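Local coordinates for enoyl-[acyl-carrier-protein] reductase [FMN] (Thermotoga maritima, PDB 5GVJ) that probably reduces the enoyl-acyl-carrier-protein double bond in bacterial fatty acid synthesis, using NADH and bound FMN, at residues A23-P28 / R263-G268; G259-A264 / S274-Q279. The protein carries 1 engineered substitution. All blocks are in the same frame, centred on the assembly; numbering follows the deposited sequence.

Interaction 1 of 2, residues A23-P28 / R263-G268; sequences AWAGTP and RAVVEG
A25 and V265 are the residues whose backbones come nearest, their CA atoms 6.5 Å apart, where the loop 23-28 runs past the segment 263-268 with no hydrogen bond between them. V265 does most of the touching. Its CG1 branch, set opposite the backbone N (chi1 170°), reaches the loop backbone and meets W24 CB at 3.7 Å; the same V265 CG1 lies 3.9 Å from A25 N and 4.5 Å from A25 CB. The CB of W24 points toward the helix, but the indole beyond it leads away, and W24 CE3 meets V266 CG2 at 4.0 Å, obliquely to the ring. Only 159 Å² is buried in all, V265 being covered and V266 at the exposed margin. In this TIM-barrel flavoprotein the loop follows strand 17-18, and its A23 is an FMN-binding residue in another structure of the same protein; no FMN is bound to this chain here. G26 centres an inverse gamma turn, and T27 then caps helix 28-36 as its N-cap, T27 OG1 accepting a hydrogen bond from L30 N. V204 packs against both A25 and V265, and Y208 of helix 206-214 touches V265 and A264.

Interaction 2 of 2, residues G259-A264 / S274-Q279; sequences GSLRRA and SFAVGQ. Engineered in segment 274-279: A276 (natural residue Met).
S274 is held to S260 by two hydrogen bonds. S274 N donates to S260 O over 2.9 Å and almost straight (168° at the hydrogen), although it stands well above the carbonyl plane, 64° out of it. Alongside, S274 OG donates to S260 OG at 3.0 Å; S260 OG is also bonded to L257 O, so this hydroxyl has a partner on the chain ahead of the helix. S260 O is in addition weakly bonded to A264 N within the helix. S274 O, which accepts a weak hydrogen bond from A276 N, is also approached at 3.4 Å by both L261 CD1 and A264 CB. One turn after S260, the A264 methyl sits over the centre of the F275 ring, 3.4 Å from its centroid and 5° off the normal, a CH-pi contact. CG of F275 lies anti to its carbonyl carbon, which brings the ring back to the A264 methyl although CB starts away from the helix. A leucine in place of F275 has no flat face, and the A264 methyl would probably be left without its CH-pi partner. L261 CD1 also meets CB of A276, an engineered residue (Met in nature), at 3.9 Å. Around the contact, the ring of Y208 on helix 206-214 meets the F275 ring at an inclination, L234 of strand 231-234 packs against F275, and F238 of helix 237-242 touches both serines.

Helix 260-265 serves both contacts, whose centres lie 8 Å apart and which share R263 and A264: V265 and the following V266 meet loop 23-28 in interaction 1, while S260, L261 and A264 meet 274-279 in interaction 2. W24 bridges them, its CE2 lying 3.5 Å from R262 CG and its CD1 4.0 Å from L261 CD2. A salt bridge between E267 OE1 and R262 NH1, 3.0 Å long, links E267 of the segment 263-268 to R262 of the segment 259-264. Both contacts border the FMN site known from another structure of this protein: between nearest atoms, the L261 side chain is about 4 Å from that of A23, and the side chain of engineered A276 about 5 Å from G144.

Interaction 1 of 2, residues A23-P28 / R263-G268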
# COMPACT_ATOMS: atom_id res chain seq x y z
N ALA A 23 8.65 20.21 -6.28
CA ALA A 23 9.54 21.34 -6.53
C ALA A 23 10.70 20.90 -7.42
O ALA A 23 11.21 19.78 -7.29
CB ALA A 23 10.06 21.92 -5.22
N TRP A 24 11.09 21.78 -8.34
CA TRP A 24 12.21 21.57 -9.27
C TRP A 24 11.86 20.58 -10.37
O TRP A 24 12.13 20.85 -11.54
CB TRP A 24 13.47 21.13 -8.53
CG TRP A 24 13.92 22.14 -7.53
CD1 TRP A 24 13.86 22.03 -6.17
CD2 TRP A 24 14.44 23.45 -7.81
NE1 TRP A 24 14.35 23.18 -5.59
CE2 TRP A 24 14.71 24.06 -6.57
CE3 TRP A 24 14.74 24.14 -8.99
CZ2 TRP A 24 15.25 25.35 -6.48
CZ3 TRP A 24 15.27 25.42 -8.89
CH2 TRP A 24 15.52 26.01 -7.64
N ALA A 25 11.23 19.44 -10.04
CA ALA A 25 10.87 18.47 -11.07
C ALA A 25 9.57 18.81 -11.77
O ALA A 25 9.37 18.43 -12.93
CB ALA A 25 10.77 17.06 -10.46
N GLY A 26 8.65 19.50 -11.08
CA GLY A 26 7.40 19.93 -11.67
C GLY A 26 7.56 21.18 -12.52
O GLY A 26 7.00 22.23 -12.19
N THR A 27 8.31 21.07 -13.61
CA THR A 27 8.57 22.19 -14.50
C THR A 27 7.41 22.41 -15.47
O THR A 27 6.66 21.48 -15.76
CB THR A 27 9.85 21.94 -15.32
OG1 THR A 27 9.67 20.78 -16.13
CG2 THR A 27 11.06 21.77 -14.42
N PRO A 28 7.27 23.63 -16.00
CA PRO A 28 6.27 23.84 -17.07
C PRO A 28 6.46 22.92 -18.26
O PRO A 28 5.48 22.55 -18.91
CB PRO A 28 6.47 25.31 -17.46
CG PRO A 28 7.10 25.94 -16.28
CD PRO A 28 7.91 24.88 -15.58
N ARG A 263 19.97 20.02 -5.86
CA ARG A 263 21.22 19.44 -6.34
C ARG A 263 20.99 18.12 -7.05
O ARG A 263 21.66 17.80 -8.03
CB ARG A 263 22.22 19.27 -5.19
CG ARG A 263 22.77 20.56 -4.61
CD ARG A 263 24.07 20.30 -3.85
NE ARG A 263 23.84 19.63 -2.57
CZ ARG A 263 23.57 20.26 -1.43
NH1 ARG A 263 23.48 21.59 -1.40
NH2 ARG A 263 23.38 19.56 -0.31
N ALA A 264 20.03 17.32 -6.56
CA ALA A 264 19.72 16.06 -7.23
C ALA A 264 18.99 16.31 -8.55
O ALA A 264 19.40 15.82 -9.60
CB ALA A 264 18.89 15.16 -6.32
N VAL A 265 17.91 17.09 -8.50
CA VAL A 265 17.07 17.30 -9.68
C VAL A 265 17.82 18.07 -10.76
O VAL A 265 17.83 17.68 -11.93
CB VAL A 265 15.77 18.03 -9.29
CG1 VAL A 265 15.01 18.45 -10.55
CG2 VAL A 265 14.90 17.13 -8.44
N VAL A 266 18.45 19.18 -10.40
CA VAL A 266 19.05 20.04 -11.41
C VAL A 266 20.46 19.58 -11.76
O VAL A 266 20.82 19.54 -12.93
CB VAL A 266 19.04 21.51 -10.94
CG1 VAL A 266 19.68 22.40 -12.00
CG2 VAL A 266 17.63 21.96 -10.65
N GLU A 267 21.26 19.22 -10.76
CA GLU A 267 22.67 18.90 -10.96
C GLU A 267 22.96 17.41 -11.01
O GLU A 267 24.09 17.03 -11.33
CB GLU A 267 23.53 19.54 -9.86
CG GLU A 267 23.07 20.92 -9.42
CD GLU A 267 23.93 22.04 -9.99
OE1 GLU A 267 23.45 23.19 -10.04
OE2 GLU A 267 25.09 21.77 -10.38
N GLY A 268 21.99 16.55 -10.69
CA GLY A 268 22.28 15.13 -10.62
C GLY A 268 23.40 14.78 -9.67
O GLY A 268 24.17 13.85 -9.94

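Interaction 2 of 2, residues G259-A264 / S274-Q279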
# COMPACT_ATOMS: atom_id res chain seq x y z
N GLY A 259 18.86 23.10 -0.06
CA GLY A 259 19.24 22.94 -1.44
C GLY A 259 19.49 21.52 -1.90
O GLY A 259 19.82 21.32 -3.07
N SER A 260 19.32 20.52 -1.03
CA SER A 260 19.69 19.15 -1.40
C SER A 260 18.81 18.60 -2.50
O SER A 260 19.29 17.86 -3.37
CB SER A 260 19.66 18.24 -0.17
OG SER A 260 18.36 18.14 0.37
N LEU A 261 17.51 18.94 -2.51
CA LEU A 261 16.64 18.46 -3.57
C LEU A 261 17.01 19.07 -4.92
O LEU A 261 17.03 18.38 -5.94
CB LEU A 261 15.17 18.74 -3.24
CG LEU A 261 14.16 18.24 -4.30
CD1 LEU A 261 14.16 16.71 -4.40
CD2 LEU A 261 12.75 18.77 -4.05
N ARG A 262 17.34 20.37 -4.93
CA ARG A 262 17.75 21.01 -6.17
C ARG A 262 19.03 20.38 -6.73
O ARG A 262 19.16 20.22 -7.95
CB ARG A 262 17.96 22.51 -5.96
CG ARG A 262 18.08 23.29 -7.25
CD ARG A 262 18.77 24.63 -7.04
NE ARG A 262 20.14 24.45 -6.57
CZ ARG A 262 21.20 24.31 -7.36
NH1 ARG A 262 21.06 24.34 -8.68
NH2 ARG A 262 22.40 24.14 -6.83
N ARG A 263 19.97 20.02 -5.86
CA ARG A 263 21.22 19.44 -6.34
C ARG A 263 20.99 18.12 -7.05
O ARG A 263 21.66 17.80 -8.03
CB ARG A 263 22.22 19.27 -5.19
CG ARG A 263 22.77 20.56 -4.61
CD ARG A 263 24.07 20.30 -3.85
NE ARG A 263 23.84 19.63 -2.57
CZ ARG A 263 23.57 20.26 -1.43
NH1 ARG A 263 23.48 21.59 -1.40
NH2 ARG A 263 23.38 19.56 -0.31
N ALA A 264 20.03 17.32 -6.56
CA ALA A 264 19.72 16.06 -7.23
C ALA A 264 18.99 16.31 -8.55
O ALA A 264 19.40 15.82 -9.60
CB ALA A 264 18.89 15.16 -6.32
N SER A 274 19.43 15.04 -2.66
CA SER A 274 18.36 14.24 -2.07
C SER A 274 17.44 13.77 -3.19
O SER A 274 16.74 14.59 -3.80
CB SER A 274 17.60 15.03 -1.01
OG SER A 274 18.36 15.10 0.19
N PHE A 275 17.44 12.47 -3.46
CA PHE A 275 16.71 11.92 -4.60
C PHE A 275 15.35 11.44 -4.09
O PHE A 275 15.16 10.27 -3.78
CB PHE A 275 17.52 10.83 -5.27
CG PHE A 275 18.71 11.35 -6.02
CD1 PHE A 275 19.88 11.67 -5.35
CD2 PHE A 275 18.65 11.56 -7.39
CE1 PHE A 275 20.98 12.18 -6.04
CE2 PHE A 275 19.74 12.07 -8.08
CZ PHE A 275 20.91 12.37 -7.40
N ALA A 276 14.40 12.37 -4.02
CA ALA A 276 13.05 12.13 -3.49
C ALA A 276 12.25 11.32 -4.51
O ALA A 276 11.58 11.87 -5.38
CB ALA A 276 12.35 13.45 -3.18
N VAL A 277 12.34 10.00 -4.40
CA VAL A 277 11.59 9.12 -5.29
C VAL A 277 10.92 8.05 -4.43
O VAL A 277 11.41 7.67 -3.36
CB VAL A 277 12.48 8.48 -6.39
CG1 VAL A 277 13.70 9.35 -6.70
CG2 VAL A 277 12.88 7.08 -6.06
N GLY A 278 9.76 7.58 -4.90
CA GLY A 278 8.96 6.64 -4.14
C GLY A 278 9.32 5.20 -4.45
O GLY A 278 10.14 4.91 -5.31
N GLN A 279 8.66 4.30 -3.72
CA GLN A 279 8.92 2.88 -3.91
C GLN A 279 8.51 2.42 -5.30
O GLN A 279 9.02 1.40 -5.78
CB GLN A 279 8.19 2.05 -2.83
CG GLN A 279 8.74 2.28 -1.43
CD GLN A 279 8.09 1.38 -0.38
OE1 GLN A 279 7.16 0.64 -0.69
NE2 GLN A 279 8.58 1.45 0.86